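Local coordinates for putative oxidoreductase (Klebsiella pneumoniae subsp. pneumoniae MGH 78578, PDB 3E82), which is a putative oxidoreductase of the Gfo/Idh/MocA family that probably binds a nicotinamide adenine dinucleotide cofactor through its Rossmann-type domain, its substrate unknown, at residues Q187-L191 against F192-Q196; R307-K311 against G312-N316. All blocks are in the same frame, centred on the assembly; numbering follows the deposited sequence.

In the fold
Interactions 1 and 2 illustrate how one chain can end two helices, each with a glycine of positive phi, in quite different surroundings. Interaction 1 comes first along the chain and carries helix 176-192 into strand 197-203 of the mixed sheet. Interaction 2 follows much later, leading from helix 300-310 toward helix 320-339. Their centres lie 24 Å apart, and their nearest atoms, about 9 Å apart, do not touch. All four segments belong to the C-terminal alpha/beta family region. Helix 320-339 relates them: Leu189 and Leu194 of interaction 1 pack on it, and the loop of interaction 2 runs into it, where this region meets the parallel, Rossmann-type sheet through strand 8-13.

Interaction 1: Q187-L191 against F192-Q196; sequences QALQL and FGLPQ
Leu191 lays its side chain alongside the ring of Phe192, both pointing the same way as the last turn of helix 176-192 runs out. Followed outward from the backbone, Leu191 CB stands over the middle of the ring, 3.7 Å from the centroid of Phe192 and only 9° off its normal, a CH-pi contact on one face. CG then leads to CD1, which reaches the far part of the same ring, 4.1 Å from Phe192 CZ. The chi1 of Phe192, -46°, sets CG beside its own backbone N and folds the ring back over its predecessor. Other aromatic residues flank this ring: Phe151 meets it edge-to-face, and the His224 ring meets it with the planes about 60° apart.

The backbone closes the turn with two bonds. Phe192 N donates to Ala188 O at 2.8 Å, and Gly193 N donates to Leu189 O at 2.6 Å. Beyond them the chain passes across the side chain of Leu189, whose CD2 lies 3.4 Å from Gly193 O and 3.7 Å from Pro195 CD; the same methyl meets Leu194 CD2 at 4.2 Å. Gly193 O is also hydrogen-bonded to Tyr221 OH, which ties the exit from the helix to a neighbouring loop.

Positive phi at Gly193, the first residue to leave helical geometry, makes this a glycine-terminated helix C-terminus, followed by apolar contacts back onto the last turn. It delivers the chain to strand 197-203 of the mixed sheet in the C-terminal alpha/beta domain.

Interaction 2: R307-K311 against G312-N316; sequences RDALK and GQIAN
Ile314 folds back over the last turn of helix 300-310, its CG1 4.2 Å from Ala309 CB and its CD1 3.9 Å from Asp308 CB. With chi1 at 61°, CG1 sits between the backbone N and the carbonyl carbon, a crowded position that turns this branch toward the helix. The main chain of Ile314 joins in: Ala309 CA lies 3.3 Å from Ile314 O in a CA-H...O contact, and one water donates to both Ala309 O and Ile314 O, bridging helix and loop.

Gly312 makes the reversal. Gln313 N donates to Asp308 O at 2.9 Å, and Gly312 N to Ala309 O at 3.0 Å. Together with the positive phi of Gly312, these two backward bonds make a Schellman motif. Nearby, the side chains of Asp308 and Gln313 cross with their carboxylate and amide planes only 17° apart. Arg307 NE forms a salt bridge with Asp308 OD1 at 3.3 Å, reaching it from above the carboxylate plane, which would probably favour the charged form of the acid.

On the side facing the Rossmann-type domain, Arg307 and Leu310 touch Ile8 of strand 8-13, and Arg307 NH1 is hydrogen-bonded to Pro31 O. Asn316 ND2 is hydrogen-bonded to Leu121 O, at the start of strand 121-123, and Asn316 OD1 to Val318 N, just ahead of helix 320-339. The cap thus lies at the surface, its loop fastened between the parallel sheet and the next helix.

Interaction 1: Q187-L191 against F192-Q196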
loop_
_atom_site.group_PDB
_atom_site.type_symbol
_atom_site.label_atom_id
_atom_site.label_comp_id
_atom_site.label_asym_id
_atom_site.label_seq_id
_atom_site.Cartn_x
_atom_site.Cartn_y
_atom_site.Cartn_z
ATOM N N GLN B 187 15.733 -4.034 -5.920
ATOM C CA GLN B 187 14.998 -4.237 -7.170
ATOM C C GLN B 187 14.399 -2.919 -7.659
ATOM O O GLN B 187 14.454 -2.605 -8.849
ATOM C CB GLN B 187 13.888 -5.288 -6.983
ATOM C CG GLN B 187 14.404 -6.720 -6.887
ATOM C CD GLN B 187 13.362 -7.724 -6.378
ATOM O OE1 GLN B 187 12.314 -7.344 -5.845
ATOM N NE2 GLN B 187 13.664 -9.014 -6.523
ATOM N N ALA B 188 13.835 -2.143 -6.739
ATOM C CA ALA B 188 13.239 -0.861 -7.095
ATOM C C ALA B 188 14.278 0.114 -7.656
ATOM O O ALA B 188 14.039 0.770 -8.672
ATOM C CB ALA B 188 12.546 -0.245 -5.875
ATOM N N LEU B 189 15.430 0.213 -6.999
ATOM C CA LEU B 189 16.476 1.124 -7.451
ATOM C C LEU B 189 16.994 0.710 -8.827
ATOM O O LEU B 189 17.244 1.551 -9.686
ATOM C CB LEU B 189 17.629 1.153 -6.436
ATOM C CG LEU B 189 17.248 1.603 -5.022
ATOM C CD1 LEU B 189 18.477 1.611 -4.113
ATOM C CD2 LEU B 189 16.618 2.983 -5.092
ATOM N N GLN B 190 17.149 -0.594 -9.031
ATOM C CA GLN B 190 17.620 -1.109 -10.314
ATOM C C GLN B 190 16.651 -0.701 -11.428
ATOM O O GLN B 190 17.064 -0.330 -12.528
ATOM C CB GLN B 190 17.739 -2.636 -10.260
ATOM C CG GLN B 190 18.987 -3.160 -9.553
ATOM C CD GLN B 190 20.265 -2.933 -10.361
ATOM O OE1 GLN B 190 21.008 -1.976 -10.128
ATOM N NE2 GLN B 190 20.509 -3.808 -11.327
ATOM N N LEU B 191 15.356 -0.770 -11.132
ATOM C CA LEU B 191 14.333 -0.410 -12.111
ATOM C C LEU B 191 14.175 1.088 -12.328
ATOM O O LEU B 191 14.064 1.545 -13.463
ATOM C CB LEU B 191 12.958 -0.962 -11.683
ATOM C CG LEU B 191 12.713 -2.468 -11.810
ATOM C CD1 LEU B 191 11.333 -2.819 -11.279
ATOM C CD2 LEU B 191 12.845 -2.875 -13.270
ATOM N N PHE B 192 14.183 1.854 -11.244
ATOM C CA PHE B 192 13.923 3.284 -11.347
ATOM C C PHE B 192 14.990 4.280 -10.921
ATOM O O PHE B 192 14.772 5.489 -11.041
ATOM C CB PHE B 192 12.651 3.585 -10.549
ATOM C CG PHE B 192 11.528 2.623 -10.814
ATOM C CD1 PHE B 192 10.898 2.596 -12.059
ATOM C CD2 PHE B 192 11.096 1.742 -9.819
ATOM C CE1 PHE B 192 9.851 1.706 -12.312
ATOM C CE2 PHE B 192 10.050 0.846 -10.063
ATOM C CZ PHE B 192 9.427 0.827 -11.308
ATOM N N GLY B 193 16.127 3.812 -10.424
ATOM C CA GLY B 193 17.127 4.760 -9.964
ATOM C C GLY B 193 16.747 5.223 -8.562
ATOM O O GLY B 193 15.869 4.628 -7.928
ATOM N N LEU B 194 17.385 6.284 -8.076
ATOM C CA LEU B 194 17.109 6.798 -6.732
ATOM C C LEU B 194 15.818 7.603 -6.600
ATOM O O LEU B 194 15.488 8.413 -7.454
ATOM C CB LEU B 194 18.261 7.692 -6.253
ATOM C CG LEU B 194 19.668 7.101 -6.201
ATOM C CD1 LEU B 194 20.656 8.177 -5.737
ATOM C CD2 LEU B 194 19.676 5.911 -5.258
ATOM N N PRO B 195 15.074 7.391 -5.509
ATOM C CA PRO B 195 13.828 8.129 -5.299
ATOM C C PRO B 195 14.169 9.527 -4.803
ATOM O O PRO B 195 15.283 9.767 -4.311
ATOM C CB PRO B 195 13.118 7.304 -4.233
ATOM C CG PRO B 195 14.286 6.806 -3.389
ATOM C CD PRO B 195 15.295 6.397 -4.441
ATOM N N GLN B 196 13.218 10.445 -4.935
ATOM C CA GLN B 196 13.421 11.811 -4.479
ATOM C C GLN B 196 13.286 11.902 -2.962
ATOM O O GLN B 196 13.965 12.702 -2.320
ATOM C CB GLN B 196 12.418 12.750 -5.142
ATOM C CG GLN B 196 12.661 14.221 -4.828
ATOM C CD GLN B 196 12.000 15.140 -5.832
ATOM O OE1 GLN B 196 12.141 14.946 -7.036
ATOM N NE2 GLN B 196 11.292 16.150 -5.348
#

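Interaction 2: R307-K311 against G312-N316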
loop_
_atom_site.group_PDB
_atom_site.type_symbol
_atom_site.label_atom_id
_atom_site.label_comp_id
_atom_site.label_asym_id
_atom_site.label_seq_id
_atom_site.Cartn_x
_atom_site.Cartn_y
_atom_site.Cartn_z
ATOM N N ARG B 307 32.322 -13.505 -11.706
ATOM C CA ARG B 307 33.388 -14.260 -12.361
ATOM C C ARG B 307 33.850 -13.471 -13.581
ATOM O O ARG B 307 35.028 -13.149 -13.725
ATOM C CB ARG B 307 32.864 -15.629 -12.819
ATOM C CG ARG B 307 33.882 -16.485 -13.566
ATOM C CD ARG B 307 33.193 -17.659 -14.268
ATOM N NE ARG B 307 32.170 -17.157 -15.184
ATOM C CZ ARG B 307 31.243 -17.902 -15.774
ATOM N NH1 ARG B 307 31.191 -19.211 -15.558
ATOM N NH2 ARG B 307 30.353 -17.326 -16.576
ATOM N N ASP B 308 32.901 -13.152 -14.453
ATOM C CA ASP B 308 33.218 -12.416 -15.665
ATOM C C ASP B 308 33.869 -11.075 -15.365
ATOM O O ASP B 308 34.787 -10.647 -16.075
ATOM C CB ASP B 308 31.958 -12.223 -16.507
ATOM C CG ASP B 308 31.390 -13.540 -17.000
ATOM O OD1 ASP B 308 32.170 -14.511 -17.078
ATOM O OD2 ASP B 308 30.178 -13.605 -17.311
ATOM N N ALA B 309 33.404 -10.415 -14.307
ATOM C CA ALA B 309 33.964 -9.130 -13.925
ATOM C C ALA B 309 35.417 -9.312 -13.476
ATOM O O ALA B 309 36.278 -8.493 -13.797
ATOM C CB ALA B 309 33.133 -8.503 -12.813
ATOM N N LEU B 310 35.690 -10.384 -12.735
ATOM C CA LEU B 310 37.052 -10.648 -12.265
ATOM C C LEU B 310 37.980 -10.968 -13.430
ATOM O O LEU B 310 39.174 -10.665 -13.388
ATOM C CB LEU B 310 37.065 -11.813 -11.271
ATOM C CG LEU B 310 36.397 -11.524 -9.926
ATOM C CD1 LEU B 310 36.483 -12.750 -9.023
ATOM C CD2 LEU B 310 37.074 -10.327 -9.276
ATOM N N LYS B 311 37.431 -11.598 -14.463
ATOM C CA LYS B 311 38.222 -11.947 -15.639
ATOM C C LYS B 311 38.392 -10.736 -16.553
ATOM O O LYS B 311 38.985 -10.834 -17.626
ATOM C CB LYS B 311 37.564 -13.106 -16.387
ATOM C CG LYS B 311 37.653 -14.431 -15.635
ATOM C CD LYS B 311 36.802 -15.523 -16.267
ATOM C CE LYS B 311 37.267 -15.869 -17.670
ATOM N NZ LYS B 311 36.355 -16.877 -18.302
ATOM N N GLY B 312 37.876 -9.594 -16.103
ATOM C CA GLY B 312 37.978 -8.360 -16.863
ATOM C C GLY B 312 37.013 -8.209 -18.030
ATOM O O GLY B 312 37.085 -7.227 -18.762
ATOM N N GLN B 313 36.109 -9.166 -18.207
ATOM C CA GLN B 313 35.150 -9.129 -19.308
ATOM C C GLN B 313 34.077 -8.047 -19.204
ATOM O O GLN B 313 33.604 -7.538 -20.224
ATOM C CB GLN B 313 34.449 -10.480 -19.439
ATOM C CG GLN B 313 35.353 -11.650 -19.782
ATOM C CD GLN B 313 34.585 -12.959 -19.850
ATOM O OE1 GLN B 313 33.352 -12.964 -19.876
ATOM N NE2 GLN B 313 35.308 -14.074 -19.889
ATOM N N ILE B 314 33.680 -7.717 -17.978
ATOM C CA ILE B 314 32.643 -6.720 -17.740
ATOM C C ILE B 314 32.851 -6.005 -16.409
ATOM O O ILE B 314 33.757 -6.326 -15.649
ATOM C CB ILE B 314 31.254 -7.373 -17.677
ATOM C CG1 ILE B 314 31.216 -8.372 -16.514
ATOM C CG2 ILE B 314 30.941 -8.072 -18.991
ATOM C CD1 ILE B 314 29.858 -8.995 -16.278
ATOM N N ALA B 315 31.986 -5.043 -16.126
ATOM C CA ALA B 315 32.066 -4.302 -14.880
ATOM C C ALA B 315 31.416 -5.098 -13.746
ATOM O O ALA B 315 30.628 -6.021 -13.982
ATOM C CB ALA B 315 31.375 -2.945 -15.035
ATOM N N ASN B 316 31.774 -4.745 -12.517
ATOM C CA ASN B 316 31.222 -5.378 -11.320
ATOM C C ASN B 316 29.700 -5.388 -11.497
ATOM O O ASN B 316 29.091 -4.340 -11.698
ATOM C CB ASN B 316 31.580 -4.526 -10.098
ATOM C CG ASN B 316 31.245 -5.200 -8.778
ATOM O OD1 ASN B 316 30.418 -6.116 -8.715
ATOM N ND2 ASN B 316 31.881 -4.727 -7.703
HETATM O O HOH W 1 35.769 -5.545 -14.113
#